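Local coordinates for protein alpha-/beta-galactoside alpha-2,3-sialyltransferase (Photobacterium phosphoreum, PDB 2ZWI) that probably transfers sialic acid from its CMP-activated donor to galactosides in an alpha-2,3 linkage, and binds CMP and a zinc ion, at residues A[3-8]-A[63-68]; A[15-20]-A[216-221]; A[105-110]-A[160-165]. One frame throughout, in Å; residues are numbered along the deposited sequence. Where two conformers were deposited one is given.

Interactions 1 and 3 each set an element against a strand, 3-10 or 104-110, of one of the two parallel sheets of this GT-B protein; their centres are 18 Å apart and they do not touch. Interaction 2 joins two helices beside that sheet. Its helix 14-26 follows strand 3-10 in the chain and touches both others: Gln-19 OE1 lies 3.5 Å from Tyr-8 CB, and Pro-15 CG lies 3.5 Å from Tyr-110 O. Interaction 2 is also the one near the nucleotide, since the side chain of Ile-17 is about 7 Å from the bound cytidine monophosphate and about 4 Å from that of Glu-306, which binds it. Interactions 1 and 3 lie away from the CMP and zinc sites.

Interaction 1: A[3-8]-A[63-68]; sequences KTIEVY and KSLDSM
Ile-5 and Leu-65 bring strand 3-8 and helix 63-68 closest, their CA atoms 8.3 Å apart. The axes approach to 10.9 Å and run almost antiparallel, with 172° between their directions. This is the layer packing of a Rossmann-like alpha/beta domain: helix 58-70 belongs to the beta-alpha-beta crossover from strand 52-54 to strand 74-82, and on its way it lies against strand 3-10.

Alternation along the strand puts Ile-5 and Val-7 on the helix side, where branched aliphatic residues suit both an extended backbone and a buried interface. Leu-65 and Met-68, three residues apart and so nearly a turn, both meet this face. The CD1 methyl of Ile-5 is the main probe. It sits in the bend of the Met-68 side chain, 3.7 Å from Met-68 CE and equally near Met-68 CB and SD. The turn at the end of the methionine chain (chi3 78°) brings the CE methyl back to Ile-5, which an unbranched, flexible residue can do readily. On the other flank, Leu-65 CD2 lies 4.1 Å from Ile-5 CD1, and Leu-65 CG meets Val-7 CG2 more loosely at 4.3 Å. Ile-92 of helix 86-98 continues the apolar core by touching both Val-7 and Leu-65.

The opposite strand face is polar. Glu-6 is buried there, but its OE2 is bonded to Asn-30 and Ser-28, while its OE1 accepts the hydroxyl of Tyr-8 at 2.7 Å from OH, on the anti side and 32° out of the carboxylate plane.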
loop_
_atom_site.group_PDB
_atom_site.type_symbol
_atom_site.label_atom_id
_atom_site.label_comp_id
_atom_site.label_asym_id
_atom_site.label_seq_id
_atom_site.Cartn_x
_atom_site.Cartn_y
_atom_site.Cartn_z
ATOM N N LYS A 3 -16.047 15.458 -21.266
ATOM C CA LYS A 3 -15.128 15.598 -20.138
ATOM C C LYS A 3 -14.984 14.347 -19.284
ATOM O O LYS A 3 -15.943 13.597 -19.083
ATOM C CB LYS A 3 -15.465 16.822 -19.284
ATOM C CG LYS A 3 -15.312 18.129 -20.054
ATOM C CD LYS A 3 -15.361 19.349 -19.153
ATOM C CE LYS A 3 -16.717 19.519 -18.492
ATOM N NZ LYS A 3 -16.905 20.922 -17.994
ATOM N N THR A 4 -13.756 14.112 -18.831
ATOM C CA THR A 4 -13.506 13.054 -17.870
ATOM C C THR A 4 -13.044 13.643 -16.546
ATOM O O THR A 4 -12.176 14.505 -16.499
ATOM C CB THR A 4 -12.547 11.946 -18.399
ATOM O OG1 THR A 4 -11.811 11.380 -17.305
ATOM C CG2 THR A 4 -11.583 12.491 -19.427
ATOM N N ILE A 5 -13.680 13.188 -15.472
ATOM C CA ILE A 5 -13.310 13.570 -14.121
ATOM C C ILE A 5 -12.573 12.394 -13.491
ATOM O O ILE A 5 -13.025 11.262 -13.589
ATOM C CB ILE A 5 -14.569 13.911 -13.270
ATOM C CG1 ILE A 5 -15.285 15.139 -13.836
ATOM C CG2 ILE A 5 -14.216 14.146 -11.797
ATOM C CD1 ILE A 5 -16.621 15.366 -13.182
ATOM N N GLU A 6 -11.444 12.677 -12.841
ATOM C CA GLU A 6 -10.665 11.670 -12.124
ATOM C C GLU A 6 -10.865 11.824 -10.618
ATOM O O GLU A 6 -10.663 12.904 -10.063
ATOM C CB GLU A 6 -9.181 11.797 -12.483
ATOM C CG GLU A 6 -8.877 11.608 -13.964
ATOM C CD GLU A 6 -7.436 11.976 -14.343
ATOM O OE1 GLU A 6 -6.544 12.021 -13.457
ATOM O OE2 GLU A 6 -7.198 12.217 -15.543
ATOM N N VAL A 7 -11.273 10.740 -9.963
ATOM C CA VAL A 7 -11.548 10.745 -8.522
ATOM C C VAL A 7 -10.443 9.948 -7.835
ATOM O O VAL A 7 -10.105 8.849 -8.275
ATOM C CB VAL A 7 -12.932 10.105 -8.200
ATOM C CG1 VAL A 7 -13.114 9.893 -6.702
ATOM C CG2 VAL A 7 -14.064 10.966 -8.748
ATOM N N TYR A 8 -9.899 10.503 -6.756
ATOM C CA TYR A 8 -8.814 9.875 -6.005
ATOM C C TYR A 8 -9.186 9.795 -4.528
ATOM O O TYR A 8 -9.359 10.829 -3.876
ATOM C CB TYR A 8 -7.512 10.677 -6.193
ATOM C CG TYR A 8 -6.981 10.631 -7.622
ATOM C CD1 TYR A 8 -6.171 9.584 -8.045
ATOM C CD2 TYR A 8 -7.303 11.624 -8.539
ATOM C CE1 TYR A 8 -5.693 9.519 -9.344
ATOM C CE2 TYR A 8 -6.828 11.572 -9.854
ATOM C CZ TYR A 8 -6.030 10.515 -10.247
ATOM O OH TYR A 8 -5.543 10.446 -11.536
ATOM N N LYS A 63 -20.838 15.133 -3.310
ATOM C CA LYS A 63 -21.676 16.308 -3.571
ATOM C C LYS A 63 -21.180 17.133 -4.777
ATOM O O LYS A 63 -21.973 17.514 -5.638
ATOM C CB LYS A 63 -21.747 17.179 -2.311
ATOM C CG LYS A 63 -22.634 18.411 -2.428
ATOM C CD LYS A 63 -24.036 18.179 -1.874
ATOM C CE LYS A 63 -24.934 19.396 -2.116
ATOM N NZ LYS A 63 -24.393 20.672 -1.516
ATOM N N SER A 64 -19.875 17.391 -4.831
ATOM C CA SER A 64 -19.264 18.119 -5.945
ATOM C C SER A 64 -19.230 17.289 -7.226
ATOM O O SER A 64 -19.405 17.832 -8.317
ATOM C CB SER A 64 -17.849 18.554 -5.600
ATOM O OG SER A 64 -17.853 19.607 -4.655
ATOM N N LEU A 65 -18.979 15.986 -7.087
ATOM C CA LEU A 65 -19.014 15.066 -8.225
ATOM C C LEU A 65 -20.386 15.125 -8.895
ATOM O O LEU A 65 -20.488 15.348 -10.094
ATOM C CB LEU A 65 -18.735 13.629 -7.762
ATOM C CG LEU A 65 -17.988 12.652 -8.673
ATOM C CD1 LEU A 65 -18.384 11.204 -8.367
ATOM C CD2 LEU A 65 -18.120 12.960 -10.159
ATOM N N ASP A 66 -21.429 14.928 -8.094
ATOM C CA ASP A 66 -22.802 14.911 -8.569
ATOM C C ASP A 66 -23.227 16.203 -9.275
ATOM O O ASP A 66 -23.899 16.150 -10.299
ATOM C CB ASP A 66 -23.754 14.623 -7.410
ATOM C CG ASP A 66 -23.640 13.204 -6.891
ATOM O OD1 ASP A 66 -22.954 12.350 -7.515
ATOM O OD2 ASP A 66 -24.247 12.945 -5.833
ATOM N N SER A 67 -22.851 17.360 -8.734
ATOM C CA SER A 67 -23.226 18.616 -9.394
ATOM C C SER A 67 -22.526 18.751 -10.753
ATOM O O SER A 67 -23.130 19.216 -11.723
ATOM C CB SER A 67 -23.011 19.842 -8.493
ATOM O OG SER A 67 -21.649 20.024 -8.171
ATOM N N MET A 68 -21.272 18.312 -10.836
ATOM C CA MET A 68 -20.553 18.292 -12.121
ATOM C C MET A 68 -21.254 17.408 -13.155
ATOM O O MET A 68 -21.426 17.814 -14.315
ATOM C CB MET A 68 -19.108 17.838 -11.939
ATOM C CG MET A 68 -18.280 18.799 -11.111
ATOM S SD MET A 68 -16.528 18.393 -11.020
ATOM C CE MET A 68 -16.004 18.989 -12.626
#

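Interaction 2: A[15-20]-A[216-221]; sequences PTIQQM and NFTGFN
Met-20 and Phe-217 slide past each other in opposite directions, with CG of the methionine over one face of the ring. This CG is displaced toward the rim, 4.3 Å from the centroid of the Phe-217 ring and 21° off its normal: a CH-pi contact. The methionine chain is extended beyond CG, which carries the sulfur past the ring rather than above its centre. SD therefore makes an oblique Met-aromatic contact and lies 3.8 Å from Phe-217 CB, while the terminal CE reaches the backbone, 3.7 Å from Phe-217 O.

Thr-218 offers its methyl to helix 14-26. Thr-218 CG2 is 3.7 Å from both Met-20 SD and Ile-17 CD1, the Ile-17 and Thr-218 side chains crossing at about a right angle. The hydroxyl serves its own helix end: Thr-218 OG1 bonds to Phe-214 O and accepts from Phe-220 N at 3.2 Å, an ST turn. Gly-219, with positive phi, lets the backbone leave helix 208-218 here.

Leu-46 and Ile-50 of helix 44-50 also touch Phe-217. Helix 14-26 follows strand 3-10 of the first parallel sheet, and its Ile-17 reaches Glu-306, a CMP-binding residue of helix 305-310. The contact between these segments probably rests mainly on dispersion: the polarisable sulfur suits the aromatic ring, and threonine satisfies its polar atom locally while spending only its methyl on the contact.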
loop_
_atom_site.group_PDB
_atom_site.type_symbol
_atom_site.label_atom_id
_atom_site.label_comp_id
_atom_site.label_asym_id
_atom_site.label_seq_id
_atom_site.Cartn_x
_atom_site.Cartn_y
_atom_site.Cartn_z
ATOM N N PRO A 15 -1.866 3.406 -1.306
ATOM C CA PRO A 15 -2.616 3.881 -2.482
ATOM C C PRO A 15 -2.456 5.379 -2.760
ATOM O O PRO A 15 -2.419 5.775 -3.913
ATOM C CB PRO A 15 -4.073 3.530 -2.146
ATOM C CG PRO A 15 -3.962 2.363 -1.192
ATOM C CD PRO A 15 -2.753 2.715 -0.345
ATOM N N THR A 16 -2.351 6.199 -1.715
ATOM C CA THR A 16 -2.191 7.627 -1.894
ATOM C C THR A 16 -0.884 7.911 -2.622
ATOM O O THR A 16 -0.877 8.641 -3.606
ATOM C CB THR A 16 -2.233 8.390 -0.551
ATOM O OG1 THR A 16 -3.536 8.266 0.034
ATOM C CG2 THR A 16 -1.903 9.853 -0.753
ATOM N N ILE A 17 0.207 7.313 -2.142
ATOM C CA ILE A 17 1.544 7.547 -2.702
ATOM C C ILE A 17 1.619 7.099 -4.170
ATOM O O ILE A 17 2.168 7.810 -5.019
ATOM C CB ILE A 17 2.655 6.849 -1.841
ATOM C CG1 ILE A 17 2.674 7.384 -0.392
ATOM C CG2 ILE A 17 4.027 6.937 -2.507
ATOM C CD1 ILE A 17 3.104 8.836 -0.226
ATOM N N GLN A 18 1.063 5.922 -4.459
ATOM C CA GLN A 18 0.938 5.430 -5.835
ATOM C C GLN A 18 0.012 6.315 -6.691
ATOM O O GLN A 18 0.294 6.584 -7.863
ATOM C CB GLN A 18 0.477 3.971 -5.846
ATOM C CG GLN A 18 1.598 2.963 -5.522
ATOM C CD GLN A 18 2.521 2.709 -6.706
ATOM O OE1 GLN A 18 3.677 2.321 -6.542
ATOM N NE2 GLN A 18 2.009 2.913 -7.904
ATOM N N GLN A 19 -1.082 6.787 -6.106
ATOM C CA GLN A 19 -1.977 7.685 -6.836
ATOM C C GLN A 19 -1.304 9.015 -7.154
ATOM O O GLN A 19 -1.381 9.478 -8.290
ATOM C CB GLN A 19 -3.299 7.895 -6.094
ATOM C CG GLN A 19 -4.243 6.690 -6.107
ATOM C CD GLN A 19 -5.404 6.881 -5.147
ATOM O OE1 GLN A 19 -5.728 8.007 -4.773
ATOM N NE2 GLN A 19 -6.038 5.787 -4.748
ATOM N N MET A 20 -0.623 9.612 -6.172
ATOM C CA MET A 20 0.149 10.850 -6.406
ATOM C C MET A 20 1.120 10.650 -7.569
ATOM O O MET A 20 1.208 11.463 -8.482
ATOM C CB MET A 20 0.937 11.256 -5.152
ATOM C CG MET A 20 0.106 11.744 -3.975
ATOM S SD MET A 20 1.101 11.849 -2.474
ATOM C CE MET A 20 -0.030 12.689 -1.375
ATOM N N ASN A 216 6.459 17.951 -3.019
ATOM C CA ASN A 216 5.413 18.878 -2.567
ATOM C C ASN A 216 4.134 18.185 -2.076
ATOM O O ASN A 216 3.587 18.558 -1.041
ATOM C CB ASN A 216 5.096 19.917 -3.641
ATOM C CG ASN A 216 6.203 20.947 -3.803
ATOM O OD1 ASN A 216 6.984 21.187 -2.884
ATOM N ND2 ASN A 216 6.277 21.557 -4.985
ATOM N N PHE A 217 3.667 17.193 -2.829
ATOM C CA PHE A 217 2.531 16.346 -2.439
ATOM C C PHE A 217 2.702 15.657 -1.079
ATOM O O PHE A 217 1.793 15.649 -0.256
ATOM C CB PHE A 217 2.336 15.243 -3.485
ATOM C CG PHE A 217 1.265 15.525 -4.481
ATOM C CD1 PHE A 217 0.022 16.015 -4.073
ATOM C CD2 PHE A 217 1.474 15.241 -5.827
ATOM C CE1 PHE A 217 -0.985 16.253 -4.994
ATOM C CE2 PHE A 217 0.475 15.471 -6.769
ATOM C CZ PHE A 217 -0.762 15.978 -6.349
ATOM N N THR A 218 3.877 15.068 -0.876
ATOM C CA THR A 218 4.146 14.211 0.274
ATOM C C THR A 218 4.710 14.973 1.469
ATOM O O THR A 218 4.651 14.491 2.611
ATOM C CB THR A 218 5.150 13.102 -0.104
ATOM O OG1 THR A 218 6.336 13.702 -0.641
ATOM C CG2 THR A 218 4.544 12.164 -1.141
ATOM N N GLY A 219 5.269 16.152 1.202
ATOM C CA GLY A 219 6.001 16.912 2.215
ATOM C C GLY A 219 7.323 16.245 2.557
ATOM O O GLY A 219 7.914 16.532 3.594
ATOM N N PHE A 220 7.782 15.345 1.689
ATOM C CA PHE A 220 9.017 14.607 1.929
ATOM C C PHE A 220 10.064 14.882 0.856
ATOM O O PHE A 220 9.768 14.827 -0.335
ATOM C CB PHE A 220 8.768 13.094 2.038
ATOM C CG PHE A 220 10.037 12.281 2.104
ATOM C CD1 PHE A 220 10.819 12.266 3.265
ATOM C CD2 PHE A 220 10.473 11.562 1.000
ATOM C CE1 PHE A 220 12.000 11.537 3.319
ATOM C CE2 PHE A 220 11.670 10.831 1.048
ATOM C CZ PHE A 220 12.428 10.822 2.211
ATOM N N ASN A 221 11.288 15.156 1.296
ATOM C CA ASN A 221 12.424 15.363 0.408
ATOM C C ASN A 221 13.551 14.486 0.923
ATOM O O ASN A 221 13.905 14.588 2.100
ATOM C CB ASN A 221 12.849 16.839 0.444
ATOM C CG ASN A 221 13.905 17.175 -0.580
ATOM O OD1 ASN A 221 14.921 16.496 -0.698
ATOM N ND2 ASN A 221 13.679 18.262 -1.314
#

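Interaction 3: A[105-110]-A[160-165]; sequences IELNFY and YGFSQL
Phe-162 turns one ring face to Phe-109, whose CZ stands 3.7 Å above the Phe-162 plane and over its centre. The contact fixes the loop that precedes strand 168-172 against strand 104-110 of the Rossmann-like parallel sheet. CG of Phe-162 lies opposite the carbonyl carbon (chi1 -78°), turning the ring toward the strand. The two phenyl planes lie at 49°, centroids 4.8 Å apart, an oblique pair. Leu-107, two residues back on the same strand face, adds its CD1 methyl 3.7 Å from Phe-162 CD1. Large apolar side chains suit this buried place, and Phe-162 is further packed by Val-90 of helix 86-98 and Ile-142 of helix 128-147.

Tyr-170 links the two partners in the next shell: its ring meets that of Phe-109, while its hydroxyl bonds to Phe-162 N. Beyond Phe-162 the chain turns back, Leu-165 N bonding to Phe-162 O at 2.8 Å. The side chain of Gln-164 folds over this turn, and Gly-161, without a side chain, leaves room for its amide. Gln-164 NE2, which also bonds to Ser-138 of helix 128-147, donates to Gly-161 O at 2.8 Å, almost straight at 178°, on a lone pair in the carbonyl plane.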
loop_
_atom_site.group_PDB
_atom_site.type_symbol
_atom_site.label_atom_id
_atom_site.label_comp_id
_atom_site.label_asym_id
_atom_site.label_seq_id
_atom_site.Cartn_x
_atom_site.Cartn_y
_atom_site.Cartn_z
ATOM N N ILE A 105 -18.022 4.648 -16.247
ATOM C CA ILE A 105 -17.204 4.505 -15.032
ATOM C C ILE A 105 -16.076 3.506 -15.260
ATOM O O ILE A 105 -16.306 2.405 -15.749
ATOM C CB ILE A 105 -18.034 4.053 -13.799
ATOM C CG1 ILE A 105 -19.070 5.114 -13.421
ATOM C CG2 ILE A 105 -17.116 3.772 -12.604
ATOM C CD1 ILE A 105 -20.247 4.580 -12.612
ATOM N N GLU A 106 -14.862 3.910 -14.907
ATOM C CA GLU A 106 -13.687 3.042 -14.947
ATOM C C GLU A 106 -13.000 3.075 -13.593
ATOM O O GLU A 106 -13.027 4.100 -12.908
ATOM C CB GLU A 106 -12.726 3.487 -16.052
ATOM C CG GLU A 106 -13.327 3.299 -17.441
ATOM C CD GLU A 106 -12.374 3.638 -18.568
ATOM O OE1 GLU A 106 -12.830 3.641 -19.740
ATOM O OE2 GLU A 106 -11.181 3.896 -18.293
ATOM N N LEU A 107 -12.386 1.961 -13.210
ATOM C CA LEU A 107 -11.880 1.786 -11.843
ATOM C C LEU A 107 -10.406 1.421 -11.811
ATOM O O LEU A 107 -9.954 0.596 -12.598
ATOM C CB LEU A 107 -12.670 0.699 -11.103
ATOM C CG LEU A 107 -14.201 0.807 -11.072
ATOM C CD1 LEU A 107 -14.809 -0.426 -10.462
ATOM C CD2 LEU A 107 -14.656 2.072 -10.318
ATOM N N ASN A 108 -9.676 2.049 -10.896
ATOM C CA ASN A 108 -8.315 1.652 -10.548
ATOM C C ASN A 108 -8.251 1.407 -9.041
ATOM O O ASN A 108 -8.420 2.357 -8.257
ATOM C CB ASN A 108 -7.312 2.750 -10.939
ATOM C CG ASN A 108 -7.246 2.979 -12.443
ATOM O OD1 ASN A 108 -7.673 4.025 -12.948
ATOM N ND2 ASN A 108 -6.722 2.003 -13.165
ATOM N N PHE A 109 -8.024 0.152 -8.643
ATOM C CA PHE A 109 -7.855 -0.210 -7.234
ATOM C C PHE A 109 -6.370 -0.444 -6.894
ATOM O O PHE A 109 -5.675 -1.183 -7.589
ATOM C CB PHE A 109 -8.644 -1.478 -6.887
ATOM C CG PHE A 109 -10.139 -1.293 -6.833
ATOM C CD1 PHE A 109 -10.755 -0.791 -5.681
ATOM C CD2 PHE A 109 -10.937 -1.648 -7.919
ATOM C CE1 PHE A 109 -12.153 -0.621 -5.621
ATOM C CE2 PHE A 109 -12.333 -1.500 -7.867
ATOM C CZ PHE A 109 -12.940 -0.979 -6.711
ATOM N N TYR A 110 -5.897 0.192 -5.834
ATOM C CA TYR A 110 -4.533 0.027 -5.345
ATOM C C TYR A 110 -4.548 -0.703 -4.010
ATOM O O TYR A 110 -5.265 -0.288 -3.098
ATOM C CB TYR A 110 -3.894 1.407 -5.155
ATOM C CG TYR A 110 -3.694 2.161 -6.448
ATOM C CD1 TYR A 110 -4.742 2.877 -7.037
ATOM C CD2 TYR A 110 -2.460 2.152 -7.081
ATOM C CE1 TYR A 110 -4.556 3.563 -8.235
ATOM C CE2 TYR A 110 -2.262 2.840 -8.285
ATOM C CZ TYR A 110 -3.308 3.528 -8.844
ATOM O OH TYR A 110 -3.088 4.190 -10.007
ATOM N N TYR A 160 -11.769 -7.989 -5.180
ATOM C CA TYR A 160 -11.137 -8.292 -6.470
ATOM C C TYR A 160 -12.128 -8.668 -7.590
ATOM O O TYR A 160 -11.727 -9.221 -8.629
ATOM C CB TYR A 160 -10.029 -9.352 -6.316
ATOM C CG TYR A 160 -8.774 -8.844 -5.627
ATOM C CD1 TYR A 160 -7.931 -7.927 -6.260
ATOM C CD2 TYR A 160 -8.421 -9.288 -4.352
ATOM C CE1 TYR A 160 -6.770 -7.449 -5.633
ATOM C CE2 TYR A 160 -7.256 -8.834 -3.723
ATOM C CZ TYR A 160 -6.434 -7.909 -4.372
ATOM O OH TYR A 160 -5.288 -7.445 -3.758
ATOM N N GLY A 161 -13.411 -8.349 -7.401
ATOM C CA GLY A 161 -14.444 -8.828 -8.318
ATOM C C GLY A 161 -15.131 -7.781 -9.179
ATOM O O GLY A 161 -16.120 -8.094 -9.852
ATOM N N PHE A 162 -14.606 -6.554 -9.180
ATOM C CA PHE A 162 -15.258 -5.424 -9.868
ATOM C C PHE A 162 -15.109 -5.434 -11.391
ATOM O O PHE A 162 -15.932 -4.825 -12.088
ATOM C CB PHE A 162 -14.743 -4.078 -9.333
ATOM C CG PHE A 162 -15.328 -3.670 -8.007
ATOM C CD1 PHE A 162 -16.272 -2.650 -7.937
ATOM C CD2 PHE A 162 -14.913 -4.291 -6.821
ATOM C CE1 PHE A 162 -16.818 -2.257 -6.711
ATOM C CE2 PHE A 162 -15.445 -3.907 -5.588
ATOM C CZ PHE A 162 -16.398 -2.891 -5.527
ATOM N N SER A 163 -14.068 -6.093 -11.918
ATOM C CA SER A 163 -13.895 -6.155 -13.387
ATOM C C SER A 163 -15.046 -6.907 -14.095
ATOM O O SER A 163 -15.201 -6.817 -15.321
ATOM C CB SER A 163 -12.525 -6.719 -13.776
ATOM O OG SER A 163 -12.488 -8.137 -13.662
ATOM N N GLN A 164 -15.848 -7.635 -13.313
ATOM C CA GLN A 164 -17.090 -8.234 -13.808
ATOM C C GLN A 164 -18.144 -7.177 -14.149
ATOM O O GLN A 164 -19.055 -7.436 -14.931
ATOM C CB GLN A 164 -17.657 -9.222 -12.775
ATOM C CG GLN A 164 -16.740 -10.411 -12.486
ATOM C CD GLN A 164 -17.187 -11.247 -11.289
ATOM O OE1 GLN A 164 -17.590 -12.398 -11.445
ATOM N NE2 GLN A 164 -17.111 -10.671 -10.087
ATOM N N LEU A 165 -18.015 -5.989 -13.560
ATOM C CA LEU A 165 -19.036 -4.945 -13.691
ATOM C C LEU A 165 -18.591 -3.719 -14.471
ATOM O O LEU A 165 -19.404 -3.104 -15.171
ATOM C CB LEU A 165 -19.534 -4.492 -12.314
ATOM C CG LEU A 165 -20.481 -5.354 -11.471
ATOM C CD1 LEU A 165 -21.682 -5.805 -12.287
ATOM C CD2 LEU A 165 -19.758 -6.532 -10.879
#